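Local coordinates for protein 2-keto-3-deoxygluconate kinase (Thermotoga maritima, PDB 2AFB) that probably phosphorylates 2-keto-3-deoxygluconate in sugar-acid breakdown, as a carbohydrate kinase of the pfkB family in the ribokinase clan, at residues G58-F63 against G84-Y89; K14-G19 against R140-S145; L54-L59 against D328-S333; V41-A46 against D74-H79; D131-L136 against N167-T172. One frame throughout, in Å; residues are numbered along the deposited sequence.

Contact 1 (G58-F63 against G84-Y89); sequences GLDAYF and GVKTDY. With NI (nickel (II) ion), chain E.
Y62 and K86 form a single beta bridge that lays the loop after helix 71-82 against strand 60-67. The loop closes a beta-alpha-beta crossover in the large sheet, because the chain then enters the parallel neighbour, strand 90-92. K86 N gives a straight bond to A61 O (2.9 Å, 167°), whereas F63 N reaches K86 O weakly at 3.4 Å. The Y62 ring is held from two sides. K86 CB makes a CH-pi contact over one face, 3.9 Å from the ring centroid. The Y89 ring, its OH bonded to K14, lies slid off the other, with centroids 5.0 Å apart and planes 30° apart. K86 runs on past Y62 OH, bringing CE to 3.6 Å from D60 OD1, though NZ stays beyond salt-bridge range and OD1 is hydrogen-bonded to H10. D60 OD2 coordinates nickel at 2.1 Å, together with H12 of the N-terminal six-histidine run. Beyond the bridge, one water donates to F63 O (2.7 Å) and K86 O and accepts from Y89 N.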
# COMPACT_ATOMS: atom_id res chain seq x y z
N GLY A 58 27.92 -2.45 -16.52
CA GLY A 58 28.11 -3.34 -17.69
C GLY A 58 29.38 -4.18 -17.65
O GLY A 58 29.83 -4.63 -18.68
N LEU A 59 29.94 -4.38 -16.44
CA LEU A 59 31.10 -5.28 -16.22
C LEU A 59 30.61 -6.63 -15.69
O LEU A 59 29.44 -6.81 -15.45
CB LEU A 59 32.10 -4.68 -15.23
CG LEU A 59 32.62 -3.27 -15.49
CD1 LEU A 59 33.81 -3.00 -14.60
CD2 LEU A 59 33.01 -3.07 -16.91
N ASP A 60 31.52 -7.59 -15.53
CA ASP A 60 31.16 -8.91 -15.02
C ASP A 60 31.49 -8.95 -13.55
O ASP A 60 32.58 -9.30 -13.15
CB ASP A 60 31.90 -10.01 -15.75
CG ASP A 60 31.46 -10.14 -17.19
OD1 ASP A 60 30.35 -9.69 -17.56
OD2 ASP A 60 32.26 -10.69 -17.95
N ALA A 61 30.52 -8.57 -12.76
CA ALA A 61 30.67 -8.43 -11.34
C ALA A 61 30.20 -9.70 -10.66
O ALA A 61 29.09 -10.15 -10.90
CB ALA A 61 29.88 -7.25 -10.86
N TYR A 62 31.07 -10.29 -9.85
CA TYR A 62 30.67 -11.46 -9.04
C TYR A 62 30.72 -11.04 -7.60
O TYR A 62 31.68 -10.39 -7.17
CB TYR A 62 31.60 -12.63 -9.23
CG TYR A 62 31.67 -13.18 -10.61
CD1 TYR A 62 32.33 -12.50 -11.62
CD2 TYR A 62 31.10 -14.42 -10.92
CE1 TYR A 62 32.39 -13.02 -12.92
CE2 TYR A 62 31.18 -14.96 -12.21
CZ TYR A 62 31.83 -14.24 -13.20
OH TYR A 62 31.91 -14.76 -14.47
N PHE A 63 29.71 -11.42 -6.84
CA PHE A 63 29.72 -11.18 -5.41
C PHE A 63 29.92 -12.52 -4.72
O PHE A 63 29.21 -13.49 -4.98
CB PHE A 63 28.41 -10.57 -4.96
CG PHE A 63 28.32 -10.33 -3.48
CD1 PHE A 63 29.24 -9.52 -2.87
CD2 PHE A 63 27.28 -10.86 -2.72
CE1 PHE A 63 29.17 -9.27 -1.52
CE2 PHE A 63 27.19 -10.61 -1.38
CZ PHE A 63 28.15 -9.78 -0.77
N GLY A 84 22.14 -7.71 -12.25
CA GLY A 84 23.19 -8.13 -13.19
C GLY A 84 24.39 -8.76 -12.51
O GLY A 84 25.34 -9.12 -13.20
N VAL A 85 24.36 -8.89 -11.17
CA VAL A 85 25.49 -9.44 -10.45
C VAL A 85 25.46 -10.94 -10.63
O VAL A 85 24.40 -11.53 -10.58
CB VAL A 85 25.46 -9.08 -8.95
CG1 VAL A 85 26.59 -9.78 -8.19
CG2 VAL A 85 25.55 -7.63 -8.78
N LYS A 86 26.60 -11.54 -10.91
CA LYS A 86 26.72 -13.01 -11.07
C LYS A 86 26.90 -13.69 -9.70
O LYS A 86 27.66 -13.22 -8.87
CB LYS A 86 27.85 -13.35 -12.05
CG LYS A 86 27.85 -12.45 -13.28
CD LYS A 86 28.48 -13.09 -14.48
CE LYS A 86 28.45 -12.18 -15.71
NZ LYS A 86 27.07 -11.87 -16.12
N THR A 87 26.17 -14.78 -9.47
CA THR A 87 26.04 -15.36 -8.12
C THR A 87 26.72 -16.71 -8.05
O THR A 87 26.51 -17.48 -7.11
CB THR A 87 24.56 -15.49 -7.72
OG1 THR A 87 23.82 -16.06 -8.80
CG2 THR A 87 23.95 -14.12 -7.38
N ASP A 88 27.57 -16.97 -9.03
CA ASP A 88 28.23 -18.27 -9.18
C ASP A 88 29.00 -18.67 -7.96
O ASP A 88 29.10 -19.83 -7.69
CB ASP A 88 29.24 -18.25 -10.35
CG ASP A 88 28.59 -17.88 -11.68
OD1 ASP A 88 27.67 -17.02 -11.73
OD2 ASP A 88 29.02 -18.46 -12.69
N TYR A 89 29.60 -17.71 -7.26
CA TYR A 89 30.48 -18.04 -6.15
C TYR A 89 29.82 -17.83 -4.78
O TYR A 89 30.48 -17.73 -3.74
CB TYR A 89 31.77 -17.23 -6.24
CG TYR A 89 32.47 -17.32 -7.58
CD1 TYR A 89 32.81 -18.55 -8.15
CD2 TYR A 89 32.86 -16.16 -8.25
CE1 TYR A 89 33.49 -18.60 -9.39
CE2 TYR A 89 33.50 -16.19 -9.45
CZ TYR A 89 33.82 -17.41 -10.03
OH TYR A 89 34.48 -17.40 -11.23
NI NI E . 31.43 -11.86 -19.52
O HOH W 1 27.90 -8.61 -13.85
O HOH W 2 29.37 -14.83 -7.27
O HOH W 3 33.26 -13.55 -19.89
O HOH W 4 29.17 -12.67 -19.15

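Contact 2 (K14-G19 against R140-S145); sequences KVVTFG and RWFHFS
V16 CG1 and F142 CG both stand opposite their own backbone N (chi1 -179° in each), and this brings the two side chains together on one face of the sheet. The methyl meets the ring at its edge, in plane, with V16 CG1 3.9 Å from F142 CD1, while F18 CB approaches the far end of the same ring at CZ (4.1 Å). On the other face V15 and W141 lie side by side and point the same way, V15 CG2 being 3.8 Å from W141 CB. Next along, T17 turns its methyl toward H143 (T17 CG2 to H143 CB, 4.0 Å), and its OG1 binds E47 O.

The backbones form a parallel ladder, with strand directions 18° apart. R140 N binds K14 O at 2.8 Å, V16 N binds W141 O at 3.0 Å and H143 N binds V16 O at 2.9 Å. The pairing then fades to a weak bond from F18 N to H143 O. W141 NE1 and H143 ND1 converge on S174 OG, which ties both side chains to the next strand.

These are interior strands of the large sheet: strand 60-67 flanks 14-18, and strand 172-176 flanks 139-145. Helix 46-56 packs on the face of V15, T17 and H143, and helix 155-169 on that of F18 and F144.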
# COMPACT_ATOMS: atom_id res chain seq x y z
N LYS A 14 36.21 -9.10 -15.46
CA LYS A 14 35.73 -9.83 -14.28
C LYS A 14 36.16 -9.07 -13.06
O LYS A 14 37.35 -8.72 -12.91
CB LYS A 14 36.26 -11.28 -14.27
CG LYS A 14 36.04 -12.03 -12.97
CD LYS A 14 36.32 -13.51 -13.20
CE LYS A 14 36.16 -14.34 -11.96
NZ LYS A 14 36.59 -15.74 -12.13
N VAL A 15 35.18 -8.71 -12.25
CA VAL A 15 35.43 -8.05 -10.99
C VAL A 15 34.76 -8.84 -9.89
O VAL A 15 33.63 -9.25 -10.06
CB VAL A 15 34.92 -6.61 -11.02
CG1 VAL A 15 35.05 -5.96 -9.62
CG2 VAL A 15 35.71 -5.81 -12.04
N VAL A 16 35.45 -8.98 -8.76
CA VAL A 16 34.99 -9.75 -7.62
C VAL A 16 34.98 -8.91 -6.32
O VAL A 16 35.91 -8.14 -6.02
CB VAL A 16 35.91 -10.99 -7.44
CG1 VAL A 16 35.48 -11.85 -6.27
CG2 VAL A 16 35.93 -11.82 -8.69
N THR A 17 33.90 -9.05 -5.55
CA THR A 17 33.79 -8.45 -4.23
C THR A 17 33.31 -9.51 -3.25
O THR A 17 32.74 -10.55 -3.64
CB THR A 17 32.83 -7.22 -4.19
OG1 THR A 17 31.48 -7.65 -4.00
CG2 THR A 17 32.91 -6.41 -5.43
N PHE A 18 33.57 -9.25 -1.98
CA PHE A 18 33.35 -10.23 -0.93
C PHE A 18 32.87 -9.56 0.30
O PHE A 18 33.46 -8.60 0.75
CB PHE A 18 34.66 -10.89 -0.55
CG PHE A 18 34.58 -11.82 0.64
CD1 PHE A 18 33.86 -12.99 0.57
CD2 PHE A 18 35.28 -11.55 1.82
CE1 PHE A 18 33.80 -13.86 1.65
CE2 PHE A 18 35.23 -12.43 2.92
CZ PHE A 18 34.48 -13.58 2.82
N GLY A 19 31.83 -10.12 0.87
CA GLY A 19 31.38 -9.69 2.16
C GLY A 19 30.01 -10.24 2.48
O GLY A 19 29.69 -11.34 2.04
N ARG A 140 40.09 -8.98 -12.98
CA ARG A 140 40.88 -7.76 -13.17
C ARG A 140 40.91 -6.98 -11.85
O ARG A 140 41.74 -6.08 -11.68
CB ARG A 140 40.27 -6.87 -14.25
CG ARG A 140 39.74 -7.60 -15.47
CD ARG A 140 40.70 -7.63 -16.62
NE ARG A 140 40.55 -6.48 -17.52
CZ ARG A 140 40.20 -6.52 -18.82
NH1 ARG A 140 39.87 -7.66 -19.45
NH2 ARG A 140 40.16 -5.39 -19.51
N TRP A 141 40.02 -7.33 -10.93
CA TRP A 141 39.81 -6.54 -9.71
C TRP A 141 39.15 -7.33 -8.61
O TRP A 141 38.31 -8.16 -8.89
CB TRP A 141 38.93 -5.32 -10.00
CG TRP A 141 39.15 -4.18 -9.06
CD1 TRP A 141 38.70 -4.08 -7.77
CD2 TRP A 141 39.86 -2.95 -9.33
NE1 TRP A 141 39.08 -2.89 -7.23
CE2 TRP A 141 39.76 -2.16 -8.17
CE3 TRP A 141 40.47 -2.42 -10.45
CZ2 TRP A 141 40.31 -0.88 -8.09
CZ3 TRP A 141 41.06 -1.14 -10.37
CH2 TRP A 141 40.98 -0.40 -9.20
N PHE A 142 39.61 -7.05 -7.38
CA PHE A 142 39.07 -7.57 -6.12
C PHE A 142 38.89 -6.45 -5.09
O PHE A 142 39.80 -5.66 -4.80
CB PHE A 142 39.96 -8.64 -5.54
CG PHE A 142 39.44 -9.22 -4.28
CD1 PHE A 142 38.33 -10.00 -4.28
CD2 PHE A 142 40.05 -8.93 -3.06
CE1 PHE A 142 37.84 -10.52 -3.10
CE2 PHE A 142 39.54 -9.45 -1.87
CZ PHE A 142 38.47 -10.26 -1.89
N HIS A 143 37.69 -6.40 -4.55
CA HIS A 143 37.27 -5.39 -3.59
C HIS A 143 36.74 -5.98 -2.28
O HIS A 143 35.95 -6.92 -2.32
CB HIS A 143 36.21 -4.46 -4.21
CG HIS A 143 35.76 -3.40 -3.27
ND1 HIS A 143 36.55 -2.33 -2.94
CD2 HIS A 143 34.65 -3.32 -2.49
CE1 HIS A 143 35.91 -1.59 -2.05
NE2 HIS A 143 34.77 -2.19 -1.74
N PHE A 144 37.17 -5.43 -1.13
CA PHE A 144 36.64 -5.80 0.20
C PHE A 144 36.53 -4.55 1.03
O PHE A 144 37.07 -3.49 0.63
CB PHE A 144 37.49 -6.88 0.95
CG PHE A 144 38.88 -6.41 1.40
CD1 PHE A 144 39.92 -6.26 0.48
CD2 PHE A 144 39.14 -6.15 2.74
CE1 PHE A 144 41.18 -5.85 0.91
CE2 PHE A 144 40.35 -5.73 3.16
CZ PHE A 144 41.38 -5.57 2.25
N SER A 145 35.78 -4.64 2.15
CA SER A 145 35.73 -3.54 3.10
C SER A 145 36.03 -3.98 4.54
O SER A 145 35.91 -5.16 4.88
CB SER A 145 34.38 -2.86 3.05
OG SER A 145 33.55 -3.35 4.06

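Contact 3 (L54-L59 against D328-S333); sequences LAQMGL and DFVVLS
Q56 overlaps V330, the two side chains running antiparallel, with Q56 CG 3.5 Å from V330 O and 4.0 Å from V330 CG2. It sits in the last turn of helix 46-56, which ends in a Schellman motif at G58: G58 N returns to A55 O, and L59 N to L54 O. The other partner is the loop leading to helix 334-341, where S333 is the N-cap and its OG binds E336 N.

A bend at chi2 (-71°) turns the Q56 amide along the loop, so that OE1 accepts a weak bond from L332 N at 3.4 Å. The amide is held at its other end by a weak bond from NE2 to F83 O. Neither grip is strong, but together they would restrain the rotation of the amide.

M57, present as selenomethionine, folds back at chi2 and chi3 and brings its terminal CE to 3.5 Å from L332 O and 4.2 Å from L332 CB. The same side chain packs on I334 and I337 of helix 334-341 and on Y300, so the end of one helix is wedged beside the start of another. V331 directs its CB away from Q56, and its carbonyl is bonded by R32 of the second subunit. Between the two backbones a water donates to both carbonyls, 2.7 Å from Q56 O and 2.6 Å from L332 O.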
# COMPACT_ATOMS: atom_id res chain seq x y z
N LEU A 54 29.03 -1.98 -10.25
CA LEU A 54 29.82 -2.48 -11.39
C LEU A 54 28.95 -3.28 -12.39
O LEU A 54 29.16 -3.15 -13.57
CB LEU A 54 31.03 -3.29 -10.89
CG LEU A 54 31.96 -2.36 -10.09
CD1 LEU A 54 32.88 -3.20 -9.22
CD2 LEU A 54 32.71 -1.40 -10.96
N ALA A 55 28.00 -4.08 -11.93
CA ALA A 55 27.09 -4.74 -12.87
C ALA A 55 26.22 -3.72 -13.63
O ALA A 55 26.04 -3.85 -14.83
CB ALA A 55 26.22 -5.78 -12.15
N GLN A 56 25.74 -2.70 -12.94
CA GLN A 56 24.93 -1.65 -13.55
C GLN A 56 25.75 -0.89 -14.64
O GLN A 56 25.21 -0.44 -15.61
CB GLN A 56 24.40 -0.70 -12.46
CG GLN A 56 23.18 -1.28 -11.64
CD GLN A 56 21.90 -1.33 -12.50
OE1 GLN A 56 21.37 -0.29 -12.92
NE2 GLN A 56 21.42 -2.54 -12.79
N MSE A 57 27.05 -0.77 -14.47
CA MSE A 57 27.90 -0.21 -15.49
C MSE A 57 28.23 -1.17 -16.62
O MSE A 57 28.88 -0.75 -17.59
CB MSE A 57 29.26 0.19 -14.92
CG MSE A 57 29.27 1.19 -13.80
SE MSE A 57 28.36 2.85 -14.24
CE MSE A 57 26.44 2.56 -13.45
N GLY A 58 27.92 -2.45 -16.52
CA GLY A 58 28.11 -3.34 -17.69
C GLY A 58 29.38 -4.18 -17.65
O GLY A 58 29.83 -4.63 -18.68
N LEU A 59 29.94 -4.38 -16.44
CA LEU A 59 31.10 -5.28 -16.22
C LEU A 59 30.61 -6.63 -15.69
O LEU A 59 29.44 -6.81 -15.45
CB LEU A 59 32.10 -4.68 -15.23
CG LEU A 59 32.62 -3.27 -15.49
CD1 LEU A 59 33.81 -3.00 -14.60
CD2 LEU A 59 33.01 -3.07 -16.91
N ASP A 328 19.64 0.04 -1.42
CA ASP A 328 21.08 0.01 -1.17
C ASP A 328 21.88 0.05 -2.51
O ASP A 328 23.04 0.45 -2.54
CB ASP A 328 21.48 -1.27 -0.37
CG ASP A 328 20.99 -1.29 1.08
OD1 ASP A 328 20.09 -0.54 1.42
OD2 ASP A 328 21.51 -2.09 1.90
N PHE A 329 21.26 -0.40 -3.59
CA PHE A 329 21.94 -0.53 -4.87
C PHE A 329 21.59 0.70 -5.73
O PHE A 329 20.47 1.21 -5.67
CB PHE A 329 21.39 -1.79 -5.57
CG PHE A 329 21.84 -3.12 -5.01
CD1 PHE A 329 22.63 -3.24 -3.86
CD2 PHE A 329 21.42 -4.29 -5.64
CE1 PHE A 329 23.01 -4.49 -3.39
CE2 PHE A 329 21.82 -5.54 -5.16
CZ PHE A 329 22.64 -5.63 -4.06
N VAL A 330 22.51 1.15 -6.57
CA VAL A 330 22.19 2.14 -7.59
C VAL A 330 21.35 1.49 -8.68
O VAL A 330 21.46 0.28 -8.96
CB VAL A 330 23.45 2.76 -8.29
CG1 VAL A 330 24.35 3.45 -7.30
CG2 VAL A 330 24.23 1.70 -9.12
N VAL A 331 20.48 2.30 -9.28
CA VAL A 331 19.87 2.01 -10.57
C VAL A 331 20.31 3.20 -11.40
O VAL A 331 19.76 4.29 -11.24
CB VAL A 331 18.31 1.98 -10.46
CG1 VAL A 331 17.65 1.82 -11.78
CG2 VAL A 331 17.86 0.90 -9.49
N LEU A 332 21.37 3.03 -12.20
CA LEU A 332 21.98 4.12 -12.92
C LEU A 332 22.58 3.59 -14.21
O LEU A 332 23.01 2.43 -14.26
CB LEU A 332 23.10 4.74 -12.08
CG LEU A 332 22.68 5.74 -11.00
CD1 LEU A 332 23.93 6.30 -10.29
CD2 LEU A 332 21.83 6.84 -11.55
N SER A 333 22.55 4.43 -15.24
CA SER A 333 23.30 4.25 -16.48
C SER A 333 24.53 5.16 -16.51
O SER A 333 24.57 6.17 -15.84
CB SER A 333 22.44 4.58 -17.70
OG SER A 333 22.19 5.96 -17.75
O HOH W 5 22.74 0.59 -16.11

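Contact 4 (V41-A46 against D74-H79); sequences VTYGGA and DAAAGH. With NI (nickel (II) ion), chain C.
Y43 CB lies 3.7 Å from H79 CD2, and the tyrosine runs out across helix 71-82. Its CG is set opposite its own carbonyl carbon (chi1 -63°), which lays one ring face on the helix backbone, with A76 N 3.9 Å above the centre. Along one side CD2 meets A76 CB at 3.6 Å. Along the other, CD1 passes H79 CB and CE1 passes A75 CB. CZ then lies 3.6 Å from A75 CB, and OH closes on the same methyl at 3.3 Å. The small side chains of A75 and A76 allow this flat approach, while strand segment 41-44 runs at 72° to helix segment 74-79.

H79 comes up on the strand with its own ring oblique to that of Y43, and Y43 N sits over one of its faces. F329, by contrast, stacks on the H79 ring. The strand is at the rim of the small four-stranded sheet, the part that forms a lid over the substrate site in ribokinase relatives, and V41 pairs by backbone bonds with a third subunit.

H79 ND1 binds nickel at 2.1 Å, with two waters also on the metal. NE2 donates to a further water (3.1 Å) that bonds T42 OG1. Both imidazole nitrogens are thus engaged, so metal and water would fix the turn of the ring, while Y43 rests on the A75-A76 backbone and methyls without a clear hydrogen bond.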
# COMPACT_ATOMS: atom_id res chain seq x y z
N VAL A 41 11.12 -4.08 1.97
CA VAL A 41 12.10 -5.15 1.88
C VAL A 41 13.06 -4.85 0.75
O VAL A 41 12.66 -4.46 -0.31
CB VAL A 41 11.43 -6.52 1.54
CG1 VAL A 41 12.46 -7.55 1.12
CG2 VAL A 41 10.67 -7.03 2.76
N THR A 42 14.34 -4.99 1.04
CA THR A 42 15.39 -5.03 0.05
C THR A 42 16.59 -5.78 0.60
O THR A 42 16.57 -6.29 1.73
CB THR A 42 15.76 -3.62 -0.50
OG1 THR A 42 16.50 -3.78 -1.72
CG2 THR A 42 16.59 -2.79 0.52
N TYR A 43 17.63 -5.93 -0.21
CA TYR A 43 18.78 -6.69 0.21
C TYR A 43 20.01 -5.84 -0.07
O TYR A 43 20.13 -5.28 -1.15
CB TYR A 43 18.82 -8.07 -0.50
CG TYR A 43 17.63 -8.93 -0.12
CD1 TYR A 43 16.45 -8.84 -0.81
CD2 TYR A 43 17.69 -9.82 0.96
CE1 TYR A 43 15.34 -9.57 -0.42
CE2 TYR A 43 16.62 -10.55 1.34
CZ TYR A 43 15.44 -10.41 0.67
OH TYR A 43 14.36 -11.16 1.07
N GLY A 44 20.93 -5.73 0.88
CA GLY A 44 22.19 -5.06 0.57
C GLY A 44 23.31 -5.25 1.54
O GLY A 44 23.16 -5.96 2.52
N GLY A 45 24.41 -4.55 1.31
CA GLY A 45 25.64 -4.70 2.12
C GLY A 45 26.76 -4.03 1.34
O GLY A 45 26.72 -4.01 0.13
N ALA A 46 27.77 -3.51 2.04
CA ALA A 46 28.82 -2.63 1.44
C ALA A 46 29.41 -3.19 0.13
O ALA A 46 29.30 -2.56 -0.95
CB ALA A 46 29.94 -2.39 2.47
N ASP A 74 17.55 -17.24 -0.96
CA ASP A 74 17.13 -17.28 -2.40
C ASP A 74 16.78 -15.83 -2.93
O ASP A 74 17.16 -15.42 -4.05
CB ASP A 74 15.88 -18.13 -2.55
CG ASP A 74 16.10 -19.64 -2.27
OD1 ASP A 74 17.26 -20.12 -2.16
OD2 ASP A 74 15.07 -20.38 -2.19
N ALA A 75 16.05 -15.07 -2.14
CA ALA A 75 15.61 -13.72 -2.52
C ALA A 75 16.82 -12.79 -2.68
O ALA A 75 16.90 -12.02 -3.60
CB ALA A 75 14.66 -13.20 -1.46
N ALA A 76 17.75 -12.85 -1.73
CA ALA A 76 18.97 -12.02 -1.78
C ALA A 76 19.77 -12.29 -3.05
O ALA A 76 20.22 -11.35 -3.75
CB ALA A 76 19.83 -12.27 -0.55
N ALA A 77 19.90 -13.57 -3.37
CA ALA A 77 20.58 -14.02 -4.58
C ALA A 77 19.83 -13.56 -5.83
O ALA A 77 20.43 -13.17 -6.84
CB ALA A 77 20.69 -15.52 -4.57
N GLY A 78 18.52 -13.63 -5.79
CA GLY A 78 17.75 -13.24 -6.94
C GLY A 78 17.77 -11.72 -7.11
O GLY A 78 17.79 -11.26 -8.22
N HIS A 79 17.87 -10.97 -6.01
CA HIS A 79 18.02 -9.51 -6.05
C HIS A 79 19.33 -9.10 -6.68
O HIS A 79 19.37 -8.18 -7.53
CB HIS A 79 17.88 -8.96 -4.64
CG HIS A 79 18.00 -7.48 -4.51
ND1 HIS A 79 17.03 -6.59 -4.92
CD2 HIS A 79 18.96 -6.72 -3.93
CE1 HIS A 79 17.39 -5.36 -4.64
NE2 HIS A 79 18.56 -5.41 -4.03
NI NI C . 14.96 -6.90 -5.23
O HOH W 6 19.07 -2.77 -2.47
O HOH W 7 14.56 -8.67 -6.56
O HOH W 8 13.99 -7.24 -3.14

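Contact 5 (D131-L136 against N167-T172); sequences DWEKIL and NEKGVT
E133, E168 and K169 make the charged part of a contact between the short helix 132-135 and the end of helix 155-169. The latter is the connecting helix of a beta-alpha-beta crossover from strand 139-145 to strand 172-176. G170, with positive phi, ends it in a Schellman motif before the chain turns into the next strand.

K169 is stretched through CD and CE and bends at chi4 (-71°), which brings NZ to a salt bridge with E133 OE1 at 3.4 Å; K169 CE lies 3.2 Å from the same E133 OE1. D137 is a second, long and weak partner of the same ammonium. E133 is bent at chi2 and turns its carboxylate toward the longer helix. The E133 and E168 side chains cross at about a right angle, but their carboxylate planes are only 36° apart. E133 OE2 is 2.7 Å from E168 OE1. At this spacing one of the acids probably carries a proton, and the nearby lysine would ease the remaining negative charge. Both glutamates are exposed.

The apolar layer lies deeper. L136 points toward helix 155-169, and L136 and V171 both pack on F142 of strand 139-145. The aliphatic part of K169 spans the two layers, its CD 4.3 Å from L136 CB and 3.7 Å from L136 O. V171 CG2 comes to 4.3 Å from L136 O.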
# COMPACT_ATOMS: atom_id res chain seq x y z
N ASP A 131 36.83 -21.17 -2.91
CA ASP A 131 37.92 -21.63 -3.74
C ASP A 131 38.47 -20.42 -4.45
O ASP A 131 37.96 -20.04 -5.51
CB ASP A 131 37.41 -22.66 -4.76
CG ASP A 131 38.52 -23.34 -5.52
OD1 ASP A 131 39.68 -22.86 -5.46
OD2 ASP A 131 38.23 -24.36 -6.19
N TRP A 132 39.47 -19.80 -3.84
CA TRP A 132 39.90 -18.48 -4.27
C TRP A 132 40.62 -18.53 -5.58
O TRP A 132 40.52 -17.59 -6.37
CB TRP A 132 40.75 -17.80 -3.19
CG TRP A 132 39.88 -17.38 -2.03
CD1 TRP A 132 39.88 -17.92 -0.77
CD2 TRP A 132 38.87 -16.38 -2.03
NE1 TRP A 132 38.93 -17.30 0.01
CE2 TRP A 132 38.29 -16.36 -0.75
CE3 TRP A 132 38.39 -15.48 -3.00
CZ2 TRP A 132 37.29 -15.46 -0.40
CZ3 TRP A 132 37.39 -14.61 -2.66
CH2 TRP A 132 36.85 -14.60 -1.37
N GLU A 133 41.29 -19.65 -5.84
CA GLU A 133 41.91 -19.89 -7.12
C GLU A 133 40.91 -19.93 -8.26
O GLU A 133 41.25 -19.55 -9.36
CB GLU A 133 42.69 -21.23 -7.11
CG GLU A 133 43.91 -21.24 -6.20
CD GLU A 133 45.06 -20.38 -6.76
OE1 GLU A 133 44.98 -19.98 -7.95
OE2 GLU A 133 46.03 -20.11 -6.00
N LYS A 134 39.71 -20.46 -8.02
CA LYS A 134 38.65 -20.54 -9.04
C LYS A 134 37.96 -19.16 -9.18
O LYS A 134 37.82 -18.60 -10.28
CB LYS A 134 37.65 -21.65 -8.67
CG LYS A 134 36.44 -21.85 -9.59
N ILE A 135 37.57 -18.61 -8.04
CA ILE A 135 36.94 -17.32 -7.95
C ILE A 135 37.74 -16.23 -8.68
O ILE A 135 37.17 -15.47 -9.48
CB ILE A 135 36.73 -16.91 -6.45
CG1 ILE A 135 35.66 -17.77 -5.79
CG2 ILE A 135 36.33 -15.41 -6.30
CD1 ILE A 135 35.70 -17.72 -4.24
N LEU A 136 39.03 -16.12 -8.41
CA LEU A 136 39.81 -14.99 -8.91
C LEU A 136 40.49 -15.27 -10.25
O LEU A 136 41.12 -14.37 -10.82
CB LEU A 136 40.81 -14.50 -7.87
CG LEU A 136 40.20 -13.91 -6.60
CD1 LEU A 136 41.23 -13.84 -5.46
CD2 LEU A 136 39.63 -12.55 -6.85
N ASN A 167 47.18 -11.54 -4.99
CA ASN A 167 48.56 -11.10 -5.15
C ASN A 167 49.33 -12.05 -6.04
O ASN A 167 50.12 -11.61 -6.85
CB ASN A 167 49.24 -11.02 -3.79
CG ASN A 167 50.68 -10.59 -3.87
OD1 ASN A 167 50.98 -9.50 -4.36
ND2 ASN A 167 51.57 -11.42 -3.35
N GLU A 168 49.11 -13.35 -5.87
CA GLU A 168 49.71 -14.35 -6.76
C GLU A 168 49.31 -14.09 -8.21
O GLU A 168 50.13 -14.20 -9.10
CB GLU A 168 49.29 -15.77 -6.35
CG GLU A 168 49.49 -16.89 -7.40
CD GLU A 168 48.55 -18.10 -7.16
OE1 GLU A 168 48.12 -18.33 -5.98
OE2 GLU A 168 48.24 -18.79 -8.16
N LYS A 169 48.05 -13.73 -8.44
CA LYS A 169 47.50 -13.60 -9.81
C LYS A 169 47.66 -12.19 -10.41
O LYS A 169 47.33 -11.96 -11.58
CB LYS A 169 46.03 -14.02 -9.84
CG LYS A 169 45.83 -15.50 -9.73
CD LYS A 169 44.40 -15.86 -9.82
CE LYS A 169 44.17 -17.35 -9.63
NZ LYS A 169 44.65 -18.12 -10.81
N GLY A 170 48.18 -11.27 -9.62
CA GLY A 170 48.39 -9.88 -10.07
C GLY A 170 47.08 -9.10 -10.18
O GLY A 170 46.97 -8.17 -10.94
N VAL A 171 46.08 -9.50 -9.40
CA VAL A 171 44.78 -8.86 -9.41
C VAL A 171 44.86 -7.55 -8.61
O VAL A 171 45.40 -7.54 -7.50
CB VAL A 171 43.74 -9.82 -8.80
CG1 VAL A 171 42.34 -9.18 -8.71
CG2 VAL A 171 43.70 -11.10 -9.61
N THR A 172 44.30 -6.45 -9.15
CA THR A 172 44.19 -5.19 -8.45
C THR A 172 43.22 -5.33 -7.31
O THR A 172 42.14 -5.91 -7.48
CB THR A 172 43.75 -4.02 -9.34
OG1 THR A 172 44.69 -3.88 -10.43
CG2 THR A 172 43.77 -2.74 -8.53

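Overall arrangement
Contacts 1 and 2 share the large sheet: strand 14-18 pairs with 60-67 on one side and 139-145 on the other. Contact 2 is buried and built on a regular ladder, whereas contact 1, nearer the sheet's edge, is partly exposed and relies on one bridge, ring packing and waters, with a nickel ion bound at its margin. Contact 5 covers the F142 face of strand 139-145 and is the most charged at its surface. Contact 3 shares G58 and L59 with contact 1 and adjoins contact 4 through the start of segment 328-333. Both are buried and reached by other subunits, but contact 3 uses a weak amide bond and a bridging water, contact 4 aromatic packing beside nickel.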